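Local coordinates for protein ATP-dependent RNA helicase HrpB (Escherichia coli, PDB 6EUD) that hydrolyses ATP to ADP and phosphate as a DExH-box RNA helicase of the DEAH/RHA type that binds single-stranded RNA, at residues A[648-653]-A[746-751]; A[705-710]-A[720-725]; A[725-730]-A[752-757]; A[738-743]-A[769-774]. All coordinates share one frame; numbering follows the deposited sequence.

Interaction 1 (A[648-653]-A[746-751]); sequences PEYDWP and IAQGRV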
loop_
_atom_site.group_PDB
_atom_site.type_symbol
_atom_site.label_atom_id
_atom_site.label_comp_id
_atom_site.label_asym_id
_atom_site.label_seq_id
_atom_site.Cartn_x
_atom_site.Cartn_y
_atom_site.Cartn_z
ATOM N N PRO A 648 -22.234 22.344 0.092
ATOM C CA PRO A 648 -20.916 21.707 -0.051
ATOM C C PRO A 648 -20.063 22.370 -1.139
ATOM O O PRO A 648 -18.900 22.028 -1.272
ATOM C CB PRO A 648 -21.267 20.281 -0.466
ATOM C CG PRO A 648 -22.523 20.488 -1.340
ATOM C CD PRO A 648 -23.288 21.593 -0.622
ATOM N N GLU A 649 -20.620 23.291 -1.919
ATOM C CA GLU A 649 -19.782 23.967 -2.910
ATOM C C GLU A 649 -18.800 24.938 -2.243
ATOM O O GLU A 649 -17.904 25.447 -2.898
ATOM C CB GLU A 649 -20.626 24.706 -3.958
ATOM C CG GLU A 649 -21.505 25.788 -3.406
ATOM C CD GLU A 649 -22.913 25.294 -3.087
ATOM O OE1 GLU A 649 -23.880 25.949 -3.533
ATOM O OE2 GLU A 649 -23.052 24.275 -2.380
ATOM N N TYR A 650 -18.952 25.186 -0.943
ATOM C CA TYR A 650 -18.009 26.067 -0.244
ATOM C C TYR A 650 -17.063 25.278 0.653
ATOM O O TYR A 650 -17.328 24.118 0.981
ATOM C CB TYR A 650 -18.757 27.107 0.583
ATOM C CG TYR A 650 -19.770 27.857 -0.227
ATOM C CD1 TYR A 650 -19.374 28.805 -1.154
ATOM C CD2 TYR A 650 -21.128 27.603 -0.081
ATOM C CE1 TYR A 650 -20.297 29.489 -1.889
ATOM C CE2 TYR A 650 -22.049 28.280 -0.811
ATOM C CZ TYR A 650 -21.639 29.224 -1.716
ATOM O OH TYR A 650 -22.577 29.901 -2.471
ATOM N N ASP A 651 -15.962 25.908 1.049
ATOM C CA ASP A 651 -14.960 25.216 1.846
ATOM C C ASP A 651 -15.180 25.410 3.337
ATOM O O ASP A 651 -14.500 26.208 3.974
ATOM C CB ASP A 651 -13.559 25.672 1.455
ATOM C CG ASP A 651 -13.167 25.208 0.068
ATOM O OD1 ASP A 651 -13.415 24.023 -0.252
ATOM O OD2 ASP A 651 -12.625 26.029 -0.704
ATOM N N TRP A 652 -16.123 24.661 3.895
ATOM C CA TRP A 652 -16.396 24.748 5.319
ATOM C C TRP A 652 -15.347 23.937 6.074
ATOM O O TRP A 652 -14.937 22.871 5.616
ATOM C CB TRP A 652 -17.824 24.262 5.646
ATOM C CG TRP A 652 -18.866 24.909 4.789
ATOM C CD1 TRP A 652 -19.405 24.403 3.643
ATOM C CD2 TRP A 652 -19.460 26.210 4.969
ATOM N NE1 TRP A 652 -20.297 25.295 3.107
ATOM C CE2 TRP A 652 -20.352 26.408 3.899
ATOM C CE3 TRP A 652 -19.320 27.217 5.930
ATOM C CZ2 TRP A 652 -21.112 27.569 3.765
ATOM C CZ3 TRP A 652 -20.069 28.365 5.796
ATOM C CH2 TRP A 652 -20.958 28.534 4.720
ATOM N N PRO A 653 -14.893 24.449 7.224
ATOM C CA PRO A 653 -13.944 23.730 8.079
ATOM C C PRO A 653 -14.538 22.489 8.721
ATOM O O PRO A 653 -15.696 22.478 9.122
ATOM C CB PRO A 653 -13.578 24.768 9.150
ATOM C CG PRO A 653 -14.721 25.679 9.181
ATOM C CD PRO A 653 -15.173 25.791 7.747
ATOM N N ILE A 746 -33.992 27.487 4.526
ATOM C CA ILE A 746 -32.678 28.084 4.671
ATOM C C ILE A 746 -31.732 27.443 3.655
ATOM O O ILE A 746 -32.186 26.682 2.800
ATOM C CB ILE A 746 -32.137 27.899 6.094
ATOM C CG1 ILE A 746 -31.993 26.406 6.404
ATOM C CG2 ILE A 746 -33.062 28.553 7.085
ATOM C CD1 ILE A 746 -31.556 26.134 7.815
ATOM N N ALA A 747 -30.432 27.739 3.764
ATOM C CA ALA A 747 -29.400 27.117 2.929
ATOM C C ALA A 747 -29.671 27.325 1.435
ATOM O O ALA A 747 -29.802 26.365 0.686
ATOM C CB ALA A 747 -29.282 25.610 3.261
ATOM N N GLN A 748 -29.766 28.585 1.011
ATOM C CA GLN A 748 -30.066 28.936 -0.378
ATOM C C GLN A 748 -31.325 28.245 -0.891
ATOM O O GLN A 748 -31.370 27.801 -2.042
ATOM C CB GLN A 748 -28.860 28.605 -1.282
ATOM C CG GLN A 748 -27.600 29.374 -0.869
ATOM C CD GLN A 748 -26.386 29.097 -1.737
ATOM O OE1 GLN A 748 -26.484 28.484 -2.803
ATOM N NE2 GLN A 748 -25.220 29.533 -1.270
ATOM N N GLY A 749 -32.344 28.138 -0.035
ATOM C CA GLY A 749 -33.614 27.538 -0.446
ATOM C C GLY A 749 -33.646 26.015 -0.533
ATOM O O GLY A 749 -34.611 25.429 -0.990
ATOM N N ARG A 750 -32.593 25.366 -0.060
ATOM C CA ARG A 750 -32.444 23.921 -0.215
ATOM C C ARG A 750 -33.082 23.073 0.892
ATOM O O ARG A 750 -33.365 21.887 0.695
ATOM C CB ARG A 750 -30.958 23.581 -0.310
ATOM C CG ARG A 750 -30.293 24.070 -1.586
ATOM C CD ARG A 750 -28.766 23.894 -1.538
ATOM N NE ARG A 750 -28.153 24.491 -2.721
ATOM C CZ ARG A 750 -26.845 24.573 -2.946
ATOM N NH1 ARG A 750 -25.966 24.075 -2.076
ATOM N NH2 ARG A 750 -26.414 25.148 -4.057
ATOM N N VAL A 751 -33.283 23.666 2.060
ATOM C CA VAL A 751 -33.695 22.903 3.219
ATOM C C VAL A 751 -34.868 23.551 3.927
ATOM O O VAL A 751 -34.723 24.594 4.560
ATOM C CB VAL A 751 -32.530 22.743 4.224
ATOM C CG1 VAL A 751 -32.992 21.964 5.467
ATOM C CG2 VAL A 751 -31.335 22.061 3.558
#
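E649 reaches across to R750 in an end-on salt bridge, and its side chain builds up the contact step by step. Rotation about CA-CB (chi1 61°) sets CG between the backbone N and the carbonyl carbon. There CG lies over one face of the Y650 ring, 3.6 Å from the ring plane and offset toward its rim. A bend at chi2 then brings CD to the edge of the R750 guanidinium, with the two flat groups only 28° from coplanar. OE2 takes a nearly straight bond from R750 NH1 (2.9 Å) through its syn lone pair. OE1 receives R750 NH2 at 2.7 Å, somewhat out of the carboxylate plane, plus a weak bond from NH1. Q748 lays OE1 over one face of that guanidinium and sends NE2 to Y650 OH, 2.9 Å away, with the amide and ring planes steeply inclined. Alanine at Y650 removes ring and hydroxyl together, and would probably leave the Q748 amide free to turn and E649 CG without its support. Q748 and R750 belong to a type I' turn from A747 to R750, joining strand 745-746 to strand 751-758. R750 NH1 also binds W646 O at the end of helix 631-646, while Y650 rests on M698 and R701 of helix 696-705, so this surface contact ties the loop after one helix to a hairpin tip beside the other.

Interaction 2 (A[705-710]-A[720-725]); sequences ELPAHY and IRYHED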
loop_
_atom_site.group_PDB
_atom_site.type_symbol
_atom_site.label_atom_id
_atom_site.label_comp_id
_atom_site.label_asym_id
_atom_site.label_seq_id
_atom_site.Cartn_x
_atom_site.Cartn_y
_atom_site.Cartn_z
ATOM N N GLU A 705 -27.200 32.092 5.434
ATOM C CA GLU A 705 -27.735 30.863 4.866
ATOM C C GLU A 705 -28.128 29.846 5.925
ATOM O O GLU A 705 -29.030 29.043 5.701
ATOM C CB GLU A 705 -26.732 30.240 3.899
ATOM C CG GLU A 705 -26.467 31.085 2.670
ATOM C CD GLU A 705 -27.754 31.571 2.008
ATOM O OE1 GLU A 705 -28.732 30.793 1.935
ATOM O OE2 GLU A 705 -27.787 32.738 1.554
ATOM N N LEU A 706 -27.442 29.879 7.068
ATOM C CA LEU A 706 -27.819 29.051 8.211
ATOM C C LEU A 706 -27.928 29.930 9.444
ATOM O O LEU A 706 -27.137 29.800 10.373
ATOM C CB LEU A 706 -26.811 27.927 8.458
ATOM C CG LEU A 706 -26.800 26.728 7.498
ATOM C CD1 LEU A 706 -26.109 27.060 6.159
ATOM C CD2 LEU A 706 -26.108 25.536 8.164
ATOM N N PRO A 707 -28.924 30.821 9.448
ATOM C CA PRO A 707 -29.072 31.849 10.482
ATOM C C PRO A 707 -29.427 31.257 11.840
ATOM O O PRO A 707 -30.098 30.212 11.889
ATOM C CB PRO A 707 -30.229 32.706 9.952
ATOM C CG PRO A 707 -31.086 31.711 9.186
ATOM C CD PRO A 707 -30.089 30.776 8.530
ATOM N N ALA A 708 -29.003 31.915 12.920
ATOM C CA ALA A 708 -29.307 31.435 14.262
ATOM C C ALA A 708 -30.772 31.628 14.571
ATOM O O ALA A 708 -31.355 30.834 15.309
ATOM C CB ALA A 708 -28.444 32.147 15.319
ATOM N N HIS A 709 -31.358 32.691 14.013
ATOM C CA HIS A 709 -32.775 32.999 14.176
ATOM C C HIS A 709 -33.447 33.189 12.833
ATOM O O HIS A 709 -32.820 33.674 11.887
ATOM C CB HIS A 709 -32.974 34.264 15.008
ATOM C CG HIS A 709 -32.558 34.124 16.435
ATOM N ND1 HIS A 709 -31.250 34.274 16.848
ATOM C CD2 HIS A 709 -33.276 33.834 17.548
ATOM C CE1 HIS A 709 -31.184 34.085 18.153
ATOM N NE2 HIS A 709 -32.396 33.817 18.601
ATOM N N TYR A 710 -34.725 32.817 12.754
ATOM C CA TYR A 710 -35.551 33.074 11.576
ATOM C C TYR A 710 -36.593 34.156 11.938
ATOM O O TYR A 710 -37.205 34.097 13.017
ATOM C CB TYR A 710 -36.224 31.778 11.087
ATOM C CG TYR A 710 -37.034 31.933 9.808
ATOM C CD1 TYR A 710 -36.421 31.829 8.559
ATOM C CD2 TYR A 710 -38.414 32.162 9.850
ATOM C CE1 TYR A 710 -37.151 31.974 7.377
ATOM C CE2 TYR A 710 -39.163 32.306 8.676
ATOM C CZ TYR A 710 -38.527 32.216 7.445
ATOM O OH TYR A 710 -39.249 32.363 6.287
ATOM N N ILE A 720 -33.640 28.973 15.367
ATOM C CA ILE A 720 -33.594 27.719 14.645
ATOM C C ILE A 720 -32.733 26.718 15.429
ATOM O O ILE A 720 -31.667 27.067 15.923
ATOM C CB ILE A 720 -33.034 27.928 13.240
ATOM C CG1 ILE A 720 -33.964 28.846 12.429
ATOM C CG2 ILE A 720 -32.797 26.598 12.554
ATOM C CD1 ILE A 720 -33.503 29.064 10.982
ATOM N N ARG A 721 -33.208 25.487 15.556
ATOM C CA ARG A 721 -32.512 24.467 16.321
ATOM C C ARG A 721 -31.804 23.520 15.358
ATOM O O ARG A 721 -32.433 22.695 14.682
ATOM C CB ARG A 721 -33.500 23.706 17.229
ATOM C CG ARG A 721 -32.863 22.820 18.318
ATOM C CD ARG A 721 -33.708 21.547 18.587
ATOM N NE ARG A 721 -35.119 21.887 18.715
ATOM C CZ ARG A 721 -36.130 21.115 18.332
ATOM N NH1 ARG A 721 -35.917 19.925 17.781
ATOM N NH2 ARG A 721 -37.367 21.552 18.493
ATOM N N TYR A 722 -30.491 23.655 15.257
ATOM C CA TYR A 722 -29.759 22.785 14.353
ATOM C C TYR A 722 -29.372 21.500 15.057
ATOM O O TYR A 722 -29.338 21.420 16.289
ATOM C CB TYR A 722 -28.517 23.485 13.805
ATOM C CG TYR A 722 -28.841 24.659 12.916
ATOM C CD1 TYR A 722 -28.987 24.500 11.546
ATOM C CD2 TYR A 722 -29.039 25.928 13.457
ATOM C CE1 TYR A 722 -29.296 25.582 10.738
ATOM C CE2 TYR A 722 -29.332 27.004 12.664
ATOM C CZ TYR A 722 -29.461 26.824 11.309
ATOM O OH TYR A 722 -29.765 27.892 10.525
ATOM N N HIS A 723 -29.086 20.498 14.247
ATOM C CA HIS A 723 -28.777 19.177 14.727
ATOM C C HIS A 723 -27.840 18.515 13.719
ATOM O O HIS A 723 -27.896 18.821 12.518
ATOM C CB HIS A 723 -30.057 18.373 14.917
ATOM C CG HIS A 723 -29.855 17.078 15.629
ATOM N ND1 HIS A 723 -29.418 15.939 14.985
ATOM C CD2 HIS A 723 -30.025 16.736 16.928
ATOM C CE1 HIS A 723 -29.331 14.951 15.860
ATOM N NE2 HIS A 723 -29.695 15.406 17.042
ATOM N N GLU A 724 -26.979 17.616 14.194
ATOM C CA GLU A 724 -25.996 16.984 13.311
ATOM C C GLU A 724 -26.687 16.158 12.239
ATOM O O GLU A 724 -26.215 16.126 11.103
ATOM C CB GLU A 724 -24.986 16.121 14.102
ATOM C CG GLU A 724 -25.556 14.928 14.845
ATOM C CD GLU A 724 -25.868 15.212 16.319
ATOM O OE1 GLU A 724 -25.819 16.391 16.748
ATOM O OE2 GLU A 724 -26.165 14.240 17.053
ATOM N N ASP A 725 -27.815 15.534 12.598
ATOM C CA ASP A 725 -28.537 14.617 11.718
ATOM C C ASP A 725 -29.977 15.072 11.384
ATOM O O ASP A 725 -30.407 14.985 10.230
ATOM C CB ASP A 725 -28.583 13.210 12.347
ATOM C CG ASP A 725 -27.211 12.535 12.401
ATOM O OD1 ASP A 725 -26.411 12.696 11.448
ATOM O OD2 ASP A 725 -26.927 11.858 13.413
#
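At the base of the beta hairpin formed by strands 709-711 and 717-721, I720 and Y722 close against the residues that lead from a helix into the first strand. I720 N donates to A708 O (2.9 Å, N-H...O angle 161°), the backbone bond that joins the antiparallel segments here. The I720 side chain points toward 705-710. CG1, anti to the carbonyl carbon (chi1 -63°), brings CD1 against both P707 CG (4.0 Å) and Y710 CB (3.8 Å). The other branch, CG2, sits over one face of the Y722 ring, offset toward its rim. That ring presents its edge to P707: its OH donates to P707 O at 2.7 Å, coming in 35° above the carbonyl plane. The hydroxyl is also packed against P707 CD (3.5 Å), while L706 CB approaches the ring at CZ (4.0 Å), the two side chains meeting at a slant. A phenylalanine in place of Y722 lacks the hydroxyl and would probably leave P707 O without its proton donor and the ring without its tie to the 706-708 loop. Helix 631-646 packs against this end of the hairpin: L706 packs on C642 and W646, while its O is bonded by R639 NE and Y722 N by Q635 OE1. I746 of strand 745-746 lies against P707, I720 and Y722.

Interaction 3 (A[725-730]-A[752-757]); sequences DNPPAL and PLVLEL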
loop_
_atom_site.group_PDB
_atom_site.type_symbol
_atom_site.label_atom_id
_atom_site.label_comp_id
_atom_site.label_asym_id
_atom_site.label_seq_id
_atom_site.Cartn_x
_atom_site.Cartn_y
_atom_site.Cartn_z
ATOM N N ASP A 725 -27.815 15.534 12.598
ATOM C CA ASP A 725 -28.537 14.617 11.718
ATOM C C ASP A 725 -29.977 15.072 11.384
ATOM O O ASP A 725 -30.407 14.985 10.230
ATOM C CB ASP A 725 -28.583 13.210 12.347
ATOM C CG ASP A 725 -27.211 12.535 12.401
ATOM O OD1 ASP A 725 -26.411 12.696 11.448
ATOM O OD2 ASP A 725 -26.927 11.858 13.413
ATOM N N ASN A 726 -30.731 15.522 12.383
ATOM C CA ASN A 726 -32.133 15.883 12.167
ATOM C C ASN A 726 -32.268 17.169 11.356
ATOM O O ASN A 726 -31.375 18.024 11.383
ATOM C CB ASN A 726 -32.876 16.052 13.505
ATOM C CG ASN A 726 -32.824 14.801 14.378
ATOM O OD1 ASN A 726 -32.715 13.680 13.883
ATOM N ND2 ASN A 726 -32.910 14.999 15.692
ATOM N N PRO A 727 -33.389 17.318 10.629
ATOM C CA PRO A 727 -33.626 18.606 9.962
ATOM C C PRO A 727 -33.640 19.782 10.944
ATOM O O PRO A 727 -34.021 19.615 12.099
ATOM C CB PRO A 727 -34.999 18.415 9.301
ATOM C CG PRO A 727 -35.115 16.922 9.105
ATOM C CD PRO A 727 -34.430 16.325 10.313
ATOM N N PRO A 728 -33.215 20.967 10.487
ATOM C CA PRO A 728 -33.285 22.156 11.341
ATOM C C PRO A 728 -34.734 22.441 11.743
ATOM O O PRO A 728 -35.647 22.379 10.897
ATOM C CB PRO A 728 -32.709 23.263 10.455
ATOM C CG PRO A 728 -32.947 22.771 9.047
ATOM C CD PRO A 728 -32.850 21.287 9.096
ATOM N N ALA A 729 -34.949 22.724 13.024
ATOM C CA ALA A 729 -36.313 22.858 13.518
ATOM C C ALA A 729 -36.617 24.274 13.993
ATOM O O ALA A 729 -35.741 25.022 14.426
ATOM C CB ALA A 729 -36.572 21.860 14.629
ATOM N N LEU A 730 -37.879 24.637 13.920
ATOM C CA LEU A 730 -38.295 25.952 14.356
ATOM C C LEU A 730 -39.571 25.853 15.185
ATOM O O LEU A 730 -40.647 25.577 14.644
ATOM C CB LEU A 730 -38.519 26.853 13.146
ATOM C CG LEU A 730 -38.792 28.315 13.456
ATOM C CD1 LEU A 730 -37.507 29.127 13.375
ATOM C CD2 LEU A 730 -39.829 28.822 12.509
ATOM N N PRO A 752 -36.037 22.915 3.857
ATOM C CA PRO A 752 -37.181 23.490 4.576
ATOM C C PRO A 752 -37.024 23.296 6.082
ATOM O O PRO A 752 -36.502 22.269 6.524
ATOM C CB PRO A 752 -38.379 22.715 4.015
ATOM C CG PRO A 752 -37.783 21.376 3.570
ATOM C CD PRO A 752 -36.345 21.630 3.202
ATOM N N LEU A 753 -37.433 24.295 6.856
ATOM C CA LEU A 753 -37.441 24.176 8.310
ATOM C C LEU A 753 -38.567 23.264 8.779
ATOM O O LEU A 753 -39.690 23.341 8.295
ATOM C CB LEU A 753 -37.574 25.556 8.963
ATOM C CG LEU A 753 -36.359 26.448 8.726
ATOM C CD1 LEU A 753 -36.614 27.792 9.306
ATOM C CD2 LEU A 753 -35.117 25.837 9.363
ATOM N N VAL A 754 -38.271 22.383 9.716
ATOM C CA VAL A 754 -39.347 21.620 10.314
ATOM C C VAL A 754 -40.002 22.551 11.322
ATOM O O VAL A 754 -39.350 22.997 12.261
ATOM C CB VAL A 754 -38.865 20.311 10.995
ATOM C CG1 VAL A 754 -40.000 19.673 11.775
ATOM C CG2 VAL A 754 -38.306 19.329 9.964
ATOM N N LEU A 755 -41.277 22.863 11.092
ATOM C CA LEU A 755 -42.024 23.783 11.944
ATOM C C LEU A 755 -42.697 23.028 13.068
ATOM O O LEU A 755 -43.504 22.123 12.845
ATOM C CB LEU A 755 -43.087 24.544 11.149
ATOM C CG LEU A 755 -42.663 25.363 9.935
ATOM C CD1 LEU A 755 -43.868 26.121 9.369
ATOM C CD2 LEU A 755 -41.555 26.314 10.352
ATOM N N GLU A 756 -42.359 23.396 14.288
ATOM C CA GLU A 756 -43.080 22.860 15.420
ATOM C C GLU A 756 -44.124 23.883 15.830
ATOM O O GLU A 756 -43.865 24.808 16.595
ATOM C CB GLU A 756 -42.103 22.504 16.528
ATOM C CG GLU A 756 -41.149 21.367 16.083
ATOM C CD GLU A 756 -39.929 21.194 16.995
ATOM O OE1 GLU A 756 -39.346 22.207 17.441
ATOM O OE2 GLU A 756 -39.558 20.038 17.286
ATOM N N LEU A 757 -45.310 23.720 15.260
ATOM C CA LEU A 757 -46.387 24.682 15.402
ATOM C C LEU A 757 -47.073 24.543 16.744
ATOM O O LEU A 757 -47.564 23.476 17.099
ATOM C CB LEU A 757 -47.392 24.520 14.265
ATOM C CG LEU A 757 -46.795 24.829 12.892
ATOM C CD1 LEU A 757 -47.815 24.687 11.768
ATOM C CD2 LEU A 757 -46.225 26.235 12.920
#
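L730 pairs with L755 as neighbouring parallel strands, 729-733 and 751-758, begin to run together within the mixed sheet of the C-terminal region. L730 has the largest share of the buried surface, followed by V754 and L753. Its backbone straddles L755 in the usual parallel manner: L730 N donates to V754 O (2.8 Å) and L730 O accepts from E756 N (2.8 Å). One step earlier V754 N donates to P728 O (2.9 Å), so three bonds zip the start of the pair. The L730 side chain swings its CG anti to the backbone N (chi1 -173°). CD2 then lies beside L755 CD2 at 3.7 Å, the two leucines pointing the same way on one face of the sheet, and CD1 looks toward L753 CD1 more loosely. L753 sends its other methyl, CD2, across P728 at about a right angle, 3.7 Å from P728 CB; the same leucine also packs on I720 and I746, so this side of the contact belongs to an apolar layer shared with the neighbouring strands. V754 and A729 stand on the opposite face. There the carboxylate of E756 passes near A729 CB on its way to R721, its salt-bridge partner on strand 717-721. Just before the strand, the P727 ring packs on V754: one methyl branch of the valine, CG2, comes within 3.5 Å of P727 CB.

Interaction 4 (A[738-743]-A[769-774]); sequences FGEATN and RDLSDF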
loop_
_atom_site.group_PDB
_atom_site.type_symbol
_atom_site.label_atom_id
_atom_site.label_comp_id
_atom_site.label_asym_id
_atom_site.label_seq_id
_atom_site.Cartn_x
_atom_site.Cartn_y
_atom_site.Cartn_z
ATOM N N PHE A 738 -49.186 33.103 10.276
ATOM C CA PHE A 738 -50.250 33.556 9.384
ATOM C C PHE A 738 -49.737 34.522 8.322
ATOM O O PHE A 738 -49.002 35.470 8.623
ATOM C CB PHE A 738 -51.366 34.230 10.178
ATOM C CG PHE A 738 -52.149 33.292 11.031
ATOM C CD1 PHE A 738 -52.114 31.930 10.790
ATOM C CD2 PHE A 738 -52.917 33.767 12.074
ATOM C CE1 PHE A 738 -52.837 31.057 11.580
ATOM C CE2 PHE A 738 -53.637 32.901 12.863
ATOM C CZ PHE A 738 -53.600 31.543 12.617
ATOM N N GLY A 739 -50.147 34.301 7.080
ATOM C CA GLY A 739 -49.729 35.165 5.992
ATOM C C GLY A 739 -48.634 34.541 5.146
ATOM O O GLY A 739 -48.348 35.004 4.036
ATOM N N GLU A 740 -48.023 33.482 5.678
ATOM C CA GLU A 740 -46.983 32.747 4.975
ATOM C C GLU A 740 -47.583 31.539 4.250
ATOM O O GLU A 740 -48.140 30.636 4.872
ATOM C CB GLU A 740 -45.880 32.313 5.952
ATOM C CG GLU A 740 -44.749 31.543 5.305
ATOM C CD GLU A 740 -44.089 32.319 4.177
ATOM O OE1 GLU A 740 -44.580 32.240 3.027
ATOM O OE2 GLU A 740 -43.067 32.990 4.434
ATOM N N ALA A 741 -47.483 31.537 2.926
ATOM C CA ALA A 741 -48.081 30.475 2.126
ATOM C C ALA A 741 -47.091 29.344 1.902
ATOM O O ALA A 741 -47.479 28.213 1.614
ATOM C CB ALA A 741 -48.558 31.019 0.800
ATOM N N THR A 742 -45.807 29.661 2.049
ATOM C CA THR A 742 -44.736 28.742 1.692
ATOM C C THR A 742 -43.869 28.403 2.891
ATOM O O THR A 742 -43.348 29.296 3.562
ATOM C CB THR A 742 -43.855 29.333 0.579
ATOM O OG1 THR A 742 -44.644 29.537 -0.595
ATOM C CG2 THR A 742 -42.728 28.397 0.241
ATOM N N ASN A 743 -43.719 27.111 3.157
ATOM C CA ASN A 743 -42.861 26.657 4.241
ATOM C C ASN A 743 -41.485 27.328 4.177
ATOM O O ASN A 743 -40.832 27.321 3.134
ATOM C CB ASN A 743 -42.700 25.133 4.205
ATOM C CG ASN A 743 -42.290 24.560 5.552
ATOM O OD1 ASN A 743 -43.139 24.081 6.299
ATOM N ND2 ASN A 743 -40.994 24.631 5.881
ATOM N N ARG A 769 -43.123 20.197 7.791
ATOM C CA ARG A 769 -42.201 20.979 6.991
ATOM C C ARG A 769 -42.836 21.207 5.638
ATOM O O ARG A 769 -42.170 21.606 4.687
ATOM C CB ARG A 769 -40.834 20.302 6.866
ATOM C CG ARG A 769 -40.834 18.989 6.154
ATOM C CD ARG A 769 -39.416 18.502 5.994
ATOM N NE ARG A 769 -39.382 17.201 5.329
ATOM C CZ ARG A 769 -38.263 16.594 4.962
ATOM N NH1 ARG A 769 -37.092 17.179 5.196
ATOM N NH2 ARG A 769 -38.317 15.419 4.361
ATOM N N ASP A 770 -44.138 20.949 5.570
ATOM C CA ASP A 770 -44.936 21.279 4.401
ATOM C C ASP A 770 -46.076 22.185 4.857
ATOM O O ASP A 770 -47.244 21.773 4.853
ATOM C CB ASP A 770 -45.489 20.022 3.722
ATOM C CG ASP A 770 -44.418 18.978 3.440
ATOM O OD1 ASP A 770 -43.814 19.025 2.350
ATOM O OD2 ASP A 770 -44.199 18.090 4.289
ATOM N N LEU A 771 -45.731 23.406 5.263
ATOM C CA LEU A 771 -46.701 24.353 5.801
ATOM C C LEU A 771 -47.913 24.522 4.893
ATOM O O LEU A 771 -49.041 24.585 5.385
ATOM C CB LEU A 771 -46.046 25.713 6.055
ATOM C CG LEU A 771 -46.923 26.880 6.516
ATOM C CD1 LEU A 771 -47.599 26.627 7.872
ATOM C CD2 LEU A 771 -46.075 28.145 6.553
ATOM N N SER A 772 -47.680 24.570 3.580
ATOM C CA SER A 772 -48.756 24.682 2.592
ATOM C C SER A 772 -49.768 23.535 2.691
ATOM O O SER A 772 -50.977 23.761 2.631
ATOM C CB SER A 772 -48.172 24.741 1.185
ATOM O OG SER A 772 -49.189 24.975 0.234
ATOM N N ASP A 773 -49.277 22.310 2.852
ATOM C CA ASP A 773 -50.154 21.162 3.082
ATOM C C ASP A 773 -50.917 21.277 4.394
ATOM O O ASP A 773 -52.029 20.770 4.527
ATOM C CB ASP A 773 -49.363 19.854 3.092
ATOM C CG ASP A 773 -48.917 19.439 1.720
ATOM O OD1 ASP A 773 -49.429 20.022 0.740
ATOM O OD2 ASP A 773 -48.066 18.527 1.621
ATOM N N PHE A 774 -50.307 21.918 5.381
ATOM C CA PHE A 774 -50.928 21.993 6.690
ATOM C C PHE A 774 -52.154 22.912 6.673
ATOM O O PHE A 774 -53.226 22.539 7.159
ATOM C CB PHE A 774 -49.934 22.470 7.740
ATOM C CG PHE A 774 -50.571 22.756 9.050
ATOM C CD1 PHE A 774 -51.005 21.718 9.867
ATOM C CD2 PHE A 774 -50.785 24.066 9.456
ATOM C CE1 PHE A 774 -51.627 21.987 11.089
ATOM C CE2 PHE A 774 -51.404 24.343 10.665
ATOM C CZ PHE A 774 -51.825 23.300 11.485
HETATM O O HOH W 1 -44.997 24.322 1.690
#
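N743 OD1 takes the shortest polar bond here, from L771 N at 2.9 Å. The donor lies in the carbonyl plane of the amide, on a lone pair, with a C=O...N angle of 120°. With chi1 at -158° the N743 side chain stretches away from its own backbone N, and OD1 comes within 3.0 Å of R769 C while also touching L771 CB. The other end of the amide is fixed too, since ND2 donates to L753 O on strand 751-758; both ends together settle which way the flat group is turned. A water accepts from S772 N and, weakly, from N743 N, bridging the two backbones. Beside this polar point L771 CD2 lies against E740, 3.6 Å from its O and 3.9 Å from its CG, the side chains crossing at about a right angle. Within its own loop E740 bends at chi2 so that OE1 receives T742 N (3.0 Å), while A741 O meets S772 CB. D770, at the N-cap position of helix 771-776, makes no capping bond with its side chain; N743 instead takes the N-H of the first helical residue, joining the loop before strand 745-746 to that helix start.

Overall arrangement
All four contacts gather at one end of the chain, far from the ATP-binding site. Interactions 2, 3 and 4 are partly buried, whereas interaction 1 lies at the surface and works through charged and polar tips. Interaction 3 buries the most, through parallel strand bonds and leucine packing; interaction 2 extends the same sheet by its antiparallel hairpin, and I720 against L730 with R721 N bonded to A729 O joins the two. The turn of interaction 1 is bonded to E705 of interaction 2. Interaction 4 trades strand pairing for an asparagine bond to a helix start, with N743 against P752 and L755 of interaction 3. Its segment 738-743 lies just before 746-751 in sequence, with no other touch between interactions 1 and 4.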